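Local coordinates for protein glycosyl hydrolase, BNR repeat (Ralstonia eutropha, PDB 3B7F) that is a seven-bladed beta-propeller with BNR repeats that probably acts as a glycosyl hydrolase, at residues K266-D278 against Y316-Q328. Numbering follows the deposited sequence. Where two conformers were deposited one is given.
Sequences KRIGDAMPREVGD and YVTRDAGESWQRQ. With EDO (1,2-ethanediol), chain O; EDO (1,2-ethanediol), chain M; EDO (1,2-ethanediol), chain N; EDO (1,2-ethanediol), chain H.
The Asp-box (BNR) motif that runs from Thr318 to Trp325 presents its tryptophan to the loop 266-278, where Ile268 and Ala271 meet the indole edge and Met272 covers one face. Trp325 NE1 gives a nearly straight hydrogen bond to Ile268 O (3.1 Å, 169° at the hydrogen). The oxygen lies close to the indole plane, yet the nitrogen stands well above the carbonyl plane of Ile268. Ala271 N, closing the short 3-10 turn, reaches the same oxygen from the opposite face, so two N-H groups grip it. Ala271 CB sits at the indole edge, 3.6 Å from Trp325 CD1. A water bridges the two backbones, accepting from Trp325 N and donating to Ala271 O.

Met272, a selenomethionine, joins the two aromatic rings. Its chain bends at chi2 and chi3 (-72° and -70°), which lays SE over one face of the indole, 3.4 Å from Trp325 CG, and carries CE over the Tyr316 ring, 3.6 Å from Tyr316 CG. The first is a Met-aromatic contact and the second a CH-pi one. Thr318 CB backs the other indole face. In the propeller, this hairpin between strands 315-318 and 326-328 forms the outer part of one blade, while the loop 266-278 arrives from the preceding blade's outermost strand, 264-266. At the turn, Ile268 CB packs 3.6 Å from Gly322 CA, with Ile268 CG2 against Ala321 O. Within the motif, Asp320 OD1 receives Ser324 N and Thr318 OG1 receives Gly322 N, tying the type I' turn from Asp320 to Glu323 to the residues around it.

Farther along, Val276 CG2 packs 3.4 Å from Tyr316 OH, an apolar contact; the hydroxyl oxygen accepts a hydrogen bond from Arg327 NH1 (2.9 Å), lying in the guanidinium plane, while Arg327 NE pairs with Asp329.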
ATOM      1  N   LYS A 266      11.758  14.628   5.204  1.00 28.06           N
ATOM      2  CA  LYS A 266      11.480  16.051   5.007  1.00 27.56           C
ATOM      3  C   LYS A 266      10.062  16.212   4.495  1.00 26.53           C
ATOM      4  O   LYS A 266       9.700  15.593   3.513  1.00 22.49           O
ATOM      5  CB  LYS A 266      12.456  16.643   4.007  1.00 29.66           C
ATOM      6  CG  LYS A 266      13.877  16.666   4.540  1.00 28.63           C
ATOM      7  CD  LYS A 266      14.810  17.312   3.552  1.00 33.03           C
ATOM      8  CE  LYS A 266      16.234  17.384   4.089  1.00 35.30           C
ATOM      9  NZ  LYS A 266      17.094  17.820   2.974  1.00 39.93           N
ATOM     10  N   ARG A 267       9.281  17.046   5.185  1.00 26.29           N
ATOM     11  CA  ARG A 267       7.887  17.274   4.905  1.00 26.39           C
ATOM     12  C   ARG A 267       7.597  18.127   3.655  1.00 26.84           C
ATOM     13  O   ARG A 267       7.248  19.315   3.723  1.00 26.60           O
ATOM     14  CB  ARG A 267       7.191  17.884   6.147  1.00 26.41           C
ATOM     15  CG  ARG A 267       5.657  17.735   6.103  1.00 27.48           C
ATOM     16  CD  ARG A 267       5.060  18.042   7.459  1.00 25.99           C
ATOM     17  NE  ARG A 267       3.622  17.852   7.452  1.00 28.79           N
ATOM     18  CZ  ARG A 267       2.833  17.833   8.523  1.00 23.06           C
ATOM     19  NH1 ARG A 267       3.291  18.036   9.737  1.00 25.75           N
ATOM     20  NH2 ARG A 267       1.542  17.650   8.356  1.00 32.37           N
ATOM     21  N   ILE A 268       7.728  17.468   2.507  1.00 26.18           N
ATOM     22  CA  ILE A 268       7.349  18.033   1.213  1.00 22.78           C
ATOM     23  C   ILE A 268       5.882  18.404   1.166  1.00 23.68           C
ATOM     24  O   ILE A 268       5.510  19.258   0.391  1.00 24.23           O
ATOM     25  CB  ILE A 268       7.707  17.104   0.007  1.00 24.72           C
ATOM     26  CG1 ILE A 268       7.091  15.686   0.131  1.00 20.25           C
ATOM     27  CG2 ILE A 268       9.257  17.054  -0.159  1.00 17.99           C
ATOM     28  CD1 ILE A 268       7.250  14.784  -1.106  1.00 22.58           C
ATOM     29  N   GLY A 269       5.062  17.783   2.018  1.00 21.66           N
ATOM     30  CA  GLY A 269       3.695  18.190   2.214  1.00 22.25           C
ATOM     31  C   GLY A 269       3.447  19.630   2.683  1.00 23.05           C
ATOM     32  O   GLY A 269       2.350  20.132   2.542  1.00 21.13           O
ATOM     33  N   ASP A 270       4.451  20.296   3.233  1.00 23.36           N
ATOM     34  CA  ASP A 270       4.358  21.720   3.564  1.00 23.17           C
ATOM     35  C   ASP A 270       4.221  22.635   2.330  1.00 23.10           C
ATOM     36  O   ASP A 270       3.923  23.806   2.502  1.00 23.43           O
ATOM     37  CB  ASP A 270       5.553  22.149   4.441  1.00 20.67           C
ATOM     38  CG  ASP A 270       5.495  21.553   5.842  1.00 26.71           C
ATOM     39  OD1 ASP A 270       4.401  21.108   6.238  1.00 23.02           O
ATOM     40  OD2 ASP A 270       6.520  21.550   6.575  1.00 28.30           O
ATOM     41  N   ALA A 271       4.430  22.112   1.113  1.00 23.58           N
ATOM     42  CA  ALA A 271       4.194  22.853  -0.120  1.00 23.66           C
ATOM     43  C   ALA A 271       2.729  22.788  -0.536  1.00 24.21           C
ATOM     44  O   ALA A 271       2.342  23.482  -1.468  1.00 27.83           O
ATOM     45  CB  ALA A 271       5.089  22.344  -1.244  1.00 24.31           C
HETATM   46  N   MSE A 272       1.934  21.934   0.123  1.00 24.30           N
HETATM   47  CA  MSE A 272       0.512  21.815  -0.155  1.00 23.74           C
HETATM   48  C   MSE A 272      -0.244  23.066   0.268  1.00 24.63           C
HETATM   49  O   MSE A 272       0.215  23.785   1.176  1.00 26.08           O
HETATM   50  CB  MSE A 272      -0.110  20.592   0.555  1.00 20.58           C
HETATM   51  CG  MSE A 272       0.276  19.229  -0.037  1.00 25.31           C
HETATM   52 SE   MSE A 272      -0.552  18.836  -1.760  0.75 19.99          SE
HETATM   53  CE  MSE A 272      -2.417  18.598  -1.196  1.00 29.85           C
ATOM     54  N   PRO A 273      -1.395  23.340  -0.391  1.00 25.73           N
ATOM     55  CA  PRO A 273      -2.149  24.516   0.002  1.00 26.17           C
ATOM     56  C   PRO A 273      -2.721  24.310   1.414  1.00 25.92           C
ATOM     57  O   PRO A 273      -3.064  23.184   1.782  1.00 23.00           O
ATOM     58  CB  PRO A 273      -3.274  24.599  -1.044  1.00 28.52           C
ATOM     59  CG  PRO A 273      -2.864  23.693  -2.162  1.00 22.99           C
ATOM     60  CD  PRO A 273      -2.078  22.616  -1.485  1.00 26.79           C
ATOM     61  N   ARG A 274      -2.752  25.404   2.187  1.00 27.33           N
ATOM     62  CA  ARG A 274      -3.212  25.398   3.561  1.00 23.44           C
ATOM     63  C   ARG A 274      -4.602  24.785   3.700  1.00 23.78           C
ATOM     64  O   ARG A 274      -4.837  23.994   4.637  1.00 19.76           O
ATOM     65  CB  ARG A 274      -3.259  26.810   4.130  1.00 24.18           C
ATOM     66  CG  ARG A 274      -3.442  26.853   5.642  1.00 22.24           C
ATOM     67  CD  ARG A 274      -4.327  27.991   6.116  1.00 21.54           C
ATOM     68  NE  ARG A 274      -5.705  27.856   5.645  1.00 24.48           N
ATOM     69  CZ  ARG A 274      -6.586  26.960   6.091  1.00 20.16           C
ATOM     70  NH1 ARG A 274      -6.288  26.093   7.062  1.00 22.49           N
ATOM     71  NH2 ARG A 274      -7.794  26.916   5.559  1.00 22.04           N
ATOM     72  N   GLU A 275      -5.513  25.125   2.790  1.00 23.01           N
ATOM     73  CA  GLU A 275      -6.906  24.622   2.931  1.00 27.33           C
ATOM     74  C   GLU A 275      -7.062  23.148   2.585  1.00 25.70           C
ATOM     75  O   GLU A 275      -8.042  22.570   2.964  1.00 27.77           O
ATOM     76  CB  GLU A 275      -7.960  25.460   2.166  1.00 26.73           C
ATOM     77  CG  GLU A 275      -8.035  25.276   0.632  1.00 31.42           C
ATOM     78  CD  GLU A 275      -6.882  25.882  -0.127  1.00 39.02           C
ATOM     79  OE1 GLU A 275      -5.882  26.381   0.489  1.00 29.19           O
ATOM     80  OE2 GLU A 275      -6.999  25.880  -1.369  1.00 34.86           O
ATOM     81  N   VAL A 276      -6.107  22.574   1.863  1.00 26.82           N
ATOM     82  CA  VAL A 276      -6.131  21.159   1.484  1.00 25.38           C
ATOM     83  C   VAL A 276      -5.365  20.301   2.503  1.00 24.40           C
ATOM     84  O   VAL A 276      -5.848  19.244   2.897  1.00 25.00           O
ATOM     85  CB  VAL A 276      -5.599  20.966   0.041  1.00 25.55           C
ATOM     86  CG1 VAL A 276      -5.547  19.492  -0.336  1.00 17.41           C
ATOM     87  CG2 VAL A 276      -6.484  21.738  -0.959  1.00 21.31           C
ATOM     88  N   GLY A 277      -4.208  20.777   2.971  1.00 23.55           N
ATOM     89  CA  GLY A 277      -3.382  20.021   3.889  1.00 21.88           C
ATOM     90  C   GLY A 277      -2.635  18.875   3.203  1.00 22.44           C
ATOM     91  O   GLY A 277      -2.726  18.690   1.979  1.00 22.00           O
ATOM     92  N   ASP A 278      -1.892  18.107   3.997  1.00 23.95           N
ATOM     93  CA  ASP A 278      -1.085  16.998   3.470  1.00 24.23           C
ATOM     94  C   ASP A 278      -1.326  15.700   4.208  1.00 25.10           C
ATOM     95  O   ASP A 278      -0.431  14.850   4.347  1.00 25.07           O
ATOM     96  CB  ASP A 278       0.396  17.392   3.416  1.00 25.73           C
ATOM     97  CG  ASP A 278       1.025  17.544   4.771  1.00 26.36           C
ATOM     98  OD1 ASP A 278       0.286  17.788   5.727  1.00 22.64           O
ATOM     99  OD2 ASP A 278       2.254  17.330   4.885  1.00 26.61           O
ATOM    100  N   TYR A 316      -3.550  14.815  -5.865  1.00 24.46           N
ATOM    101  CA  TYR A 316      -2.543  15.867  -6.070  1.00 22.08           C
ATOM    102  C   TYR A 316      -1.321  15.183  -6.595  1.00 22.91           C
ATOM    103  O   TYR A 316      -0.963  14.119  -6.116  1.00 22.86           O
ATOM    104  CB  TYR A 316      -2.232  16.700  -4.805  1.00 21.32           C
ATOM    105  CG  TYR A 316      -3.176  17.866  -4.624  1.00 25.91           C
ATOM    106  CD1 TYR A 316      -4.495  17.653  -4.248  1.00 20.04           C
ATOM    107  CD2 TYR A 316      -2.766  19.178  -4.873  1.00 21.84           C
ATOM    108  CE1 TYR A 316      -5.379  18.671  -4.113  1.00 20.14           C
ATOM    109  CE2 TYR A 316      -3.648  20.210  -4.731  1.00 24.72           C
ATOM    110  CZ  TYR A 316      -4.953  19.953  -4.328  1.00 26.51           C
ATOM    111  OH  TYR A 316      -5.856  20.974  -4.168  1.00 23.63           O
ATOM    112  N   VAL A 317      -0.704  15.796  -7.608  1.00 25.36           N
ATOM    113  CA  VAL A 317       0.547  15.316  -8.174  1.00 26.10           C
ATOM    114  C   VAL A 317       1.675  16.309  -7.869  1.00 26.98           C
ATOM    115  O   VAL A 317       1.424  17.505  -7.685  1.00 23.58           O
ATOM    116  CB  VAL A 317       0.442  15.138  -9.719  1.00 27.15           C
ATOM    117  CG1 VAL A 317       0.335  16.491 -10.402  1.00 21.60           C
ATOM    118  CG2 VAL A 317       1.632  14.336 -10.289  1.00 23.27           C
ATOM    119  N   THR A 318       2.901  15.777  -7.768  1.00 27.80           N
ATOM    120  CA  THR A 318       4.133  16.571  -7.761  1.00 26.90           C
ATOM    121  C   THR A 318       5.006  15.948  -8.865  1.00 26.53           C
ATOM    122  O   THR A 318       4.996  14.756  -9.022  1.00 23.25           O
ATOM    123  CB  THR A 318       4.894  16.618  -6.403  1.00 26.45           C
ATOM    124  OG1 THR A 318       6.034  17.485  -6.547  1.00 26.65           O
ATOM    125  CG2 THR A 318       5.348  15.216  -5.909  1.00 17.83           C
ATOM    126  N   ARG A 319       5.637  16.770  -9.686  1.00 27.16           N
ATOM    127  CA  ARG A 319       6.589  16.319 -10.701  1.00 29.73           C
ATOM    128  C   ARG A 319       8.005  16.834 -10.423  1.00 28.31           C
ATOM    129  O   ARG A 319       8.899  16.685 -11.256  1.00 29.65           O
ATOM    130  CB  ARG A 319       6.091  16.754 -12.079  1.00 30.75           C
ATOM    131  CG  ARG A 319       4.701  16.121 -12.412  1.00 29.62           C
ATOM    132  CD  ARG A 319       4.371  16.257 -13.896  1.00 39.10           C
ATOM    133  NE  ARG A 319       3.330  15.302 -14.341  1.00 43.60           N
ATOM    134  CZ  ARG A 319       2.020  15.540 -14.335  1.00 45.15           C
ATOM    135  NH1 ARG A 319       1.517  16.697 -13.934  1.00 48.12           N
ATOM    136  NH2 ARG A 319       1.201  14.598 -14.744  1.00 48.97           N
ATOM    137  N   ASP A 320       8.209  17.393  -9.227  1.00 28.42           N
ATOM    138  CA  ASP A 320       9.473  18.003  -8.815  1.00 27.35           C
ATOM    139  C   ASP A 320       9.850  17.583  -7.393  1.00 25.04           C
ATOM    140  O   ASP A 320      10.384  18.377  -6.636  1.00 28.12           O
ATOM    141  CB  ASP A 320       9.411  19.548  -8.982  1.00 27.69           C
ATOM    142  CG  ASP A 320       8.247  20.197  -8.225  1.00 27.59           C
ATOM    143  OD1 ASP A 320       7.648  19.593  -7.296  1.00 25.14           O
ATOM    144  OD2 ASP A 320       7.928  21.346  -8.559  1.00 24.06           O
ATOM    145  N   ALA A 321       9.572  16.320  -7.056  1.00 23.90           N
ATOM    146  CA  ALA A 321       9.931  15.703  -5.767  1.00 24.24           C
ATOM    147  C   ALA A 321       9.354  16.380  -4.522  1.00 25.29           C
ATOM    148  O   ALA A 321       9.934  16.270  -3.436  1.00 22.96           O
ATOM    149  CB  ALA A 321      11.459  15.556  -5.646  1.00 23.50           C
ATOM    150  N   GLY A 322       8.206  17.045  -4.686  1.00 25.72           N
ATOM    151  CA  GLY A 322       7.493  17.681  -3.585  1.00 28.48           C
ATOM    152  C   GLY A 322       7.669  19.175  -3.390  1.00 29.39           C
ATOM    153  O   GLY A 322       7.072  19.744  -2.469  1.00 31.57           O
ATOM    154  N   GLU A 323       8.443  19.812  -4.272  1.00 28.88           N
ATOM    155  CA  GLU A 323       8.671  21.254  -4.217  0.50 27.81           C
ATOM    156  C   GLU A 323       7.381  22.011  -4.534  1.00 27.05           C
ATOM    157  O   GLU A 323       7.140  23.091  -3.993  1.00 26.39           O
ATOM    158  CB  GLU A 323       9.759  21.698  -5.209  0.50 28.22           C
ATOM    159  CG  GLU A 323      10.352  23.082  -4.885  0.50 31.83           C
ATOM    160  CD  GLU A 323      11.081  23.769  -6.034  0.50 29.61           C
ATOM    161  OE1 GLU A 323      11.212  23.216  -7.151  0.50 31.26           O
ATOM    162  OE2 GLU A 323      11.517  24.905  -5.797  0.50 30.60           O
ATOM    163  N   SER A 324       6.563  21.455  -5.435  1.00 26.46           N
ATOM    164  CA  SER A 324       5.272  22.033  -5.812  1.00 26.26           C
ATOM    165  C   SER A 324       4.264  20.904  -6.043  1.00 24.45           C
ATOM    166  O   SER A 324       4.631  19.775  -6.365  1.00 24.01           O
ATOM    167  CB  SER A 324       5.385  22.929  -7.058  1.00 25.49           C
ATOM    168  OG  SER A 324       5.680  22.167  -8.217  1.00 32.93           O
ATOM    169  N   TRP A 325       2.994  21.224  -5.850  1.00 25.33           N
ATOM    170  CA  TRP A 325       1.897  20.272  -6.005  1.00 25.63           C
ATOM    171  C   TRP A 325       0.821  20.870  -6.883  1.00 24.56           C
ATOM    172  O   TRP A 325       0.548  22.069  -6.790  1.00 24.47           O
ATOM    173  CB  TRP A 325       1.290  19.905  -4.637  1.00 25.62           C
ATOM    174  CG  TRP A 325       2.241  19.184  -3.706  1.00 21.19           C
ATOM    175  CD1 TRP A 325       3.085  19.741  -2.779  1.00 22.46           C
ATOM    176  CD2 TRP A 325       2.431  17.776  -3.623  1.00 22.51           C
ATOM    177  NE1 TRP A 325       3.771  18.762  -2.119  1.00 18.08           N
ATOM    178  CE2 TRP A 325       3.400  17.545  -2.619  1.00 20.24           C
ATOM    179  CE3 TRP A 325       1.874  16.678  -4.300  1.00 19.47           C
ATOM    180  CZ2 TRP A 325       3.813  16.256  -2.260  1.00 27.20           C
ATOM    181  CZ3 TRP A 325       2.295  15.397  -3.952  1.00 21.26           C
ATOM    182  CH2 TRP A 325       3.261  15.201  -2.949  1.00 24.54           C
ATOM    183  N   GLN A 326       0.216  20.037  -7.726  1.00 24.27           N
ATOM    184  CA  GLN A 326      -0.891  20.467  -8.592  1.00 24.74           C
ATOM    185  C   GLN A 326      -2.112  19.598  -8.347  1.00 25.59           C
ATOM    186  O   GLN A 326      -1.991  18.381  -8.158  1.00 25.08           O
ATOM    187  CB  GLN A 326      -0.524  20.435 -10.079  1.00 25.29           C
ATOM    188  CG  GLN A 326       0.518  21.522 -10.496  1.00 25.73           C
ATOM    189  CD  GLN A 326       1.908  21.228  -9.988  1.00 31.25           C
ATOM    190  OE1 GLN A 326       2.393  20.075 -10.076  1.00 31.45           O
ATOM    191  NE2 GLN A 326       2.559  22.257  -9.413  1.00 31.73           N
ATOM    192  N   ARG A 327      -3.276  20.241  -8.371  1.00 24.79           N
ATOM    193  CA  ARG A 327      -4.549  19.582  -8.148  1.00 24.95           C
ATOM    194  C   ARG A 327      -4.961  18.900  -9.428  1.00 24.34           C
ATOM    195  O   ARG A 327      -4.878  19.511 -10.493  1.00 24.91           O
ATOM    196  CB  ARG A 327      -5.621  20.619  -7.779  1.00 21.72           C
ATOM    197  CG  ARG A 327      -6.987  20.033  -7.379  1.00 25.46           C
ATOM    198  CD  ARG A 327      -7.894  21.201  -7.042  1.00 26.78           C
ATOM    199  NE  ARG A 327      -9.220  20.770  -6.639  1.00 32.58           N
ATOM    200  CZ  ARG A 327      -9.528  20.258  -5.449  1.00 25.00           C
ATOM    201  NH1 ARG A 327      -8.634  20.127  -4.472  1.00 28.56           N
ATOM    202  NH2 ARG A 327     -10.762  19.903  -5.232  1.00 23.82           N
ATOM    203  N   GLN A 328      -5.414  17.660  -9.307  1.00 22.91           N
ATOM    204  CA  GLN A 328      -5.900  16.897 -10.404  1.00 23.18           C
ATOM    205  C   GLN A 328      -7.302  16.404 -10.081  1.00 23.77           C
ATOM    206  O   GLN A 328      -7.465  15.457  -9.342  1.00 23.87           O
ATOM    207  CB  GLN A 328      -4.999  15.718 -10.646  1.00 26.12           C
ATOM    208  CG  GLN A 328      -3.610  16.073 -11.087  1.00 24.57           C
ATOM    209  CD  GLN A 328      -2.795  14.832 -11.459  1.00 23.14           C
ATOM    210  OE1 GLN A 328      -2.858  13.806 -10.774  1.00 26.20           O
ATOM    211  NE2 GLN A 328      -2.053  14.914 -12.579  1.00 17.24           N
TER
HETATM  212  C1  EDO O 407      11.060  20.506   3.478  1.00 50.45           C
HETATM  213  O1  EDO O 407       9.764  21.041   3.762  1.00 57.59           O
HETATM  214  C2  EDO O 407      11.031  19.745   2.160  1.00 49.70           C
HETATM  215  O2  EDO O 407      12.338  19.627   1.550  1.00 44.42           O
HETATM  216  C1  EDO M 405      -7.971  20.234   6.922  1.00 50.02           C
HETATM  217  O1  EDO M 405      -8.121  19.694   5.616  1.00 48.06           O
HETATM  218  C2  EDO M 405      -6.821  21.217   6.899  1.00 51.16           C
HETATM  219  O2  EDO M 405      -7.115  22.175   5.891  1.00 52.18           O
HETATM  220  C1  EDO N 406     -10.334  17.946   2.709  1.00 55.88           C
HETATM  221  O1  EDO N 406     -10.591  17.643   1.335  1.00 55.40           O
HETATM  222  C2  EDO N 406      -8.848  18.241   2.876  1.00 48.03           C
HETATM  223  O2  EDO N 406      -8.147  17.853   1.692  1.00 43.05           O
HETATM  224  C1  EDO H 400       7.104  12.655 -16.516  1.00 62.99           C
HETATM  225  O1  EDO H 400       8.014  11.855 -15.743  1.00 56.86           O
HETATM  226  C2  EDO H 400       5.779  12.929 -15.784  1.00 62.14           C
HETATM  227  O2  EDO H 400       5.906  13.571 -14.490  1.00 51.65           O
HETATM  228  O   HOH W   1       2.598  23.877  -4.542  1.00 28.79           O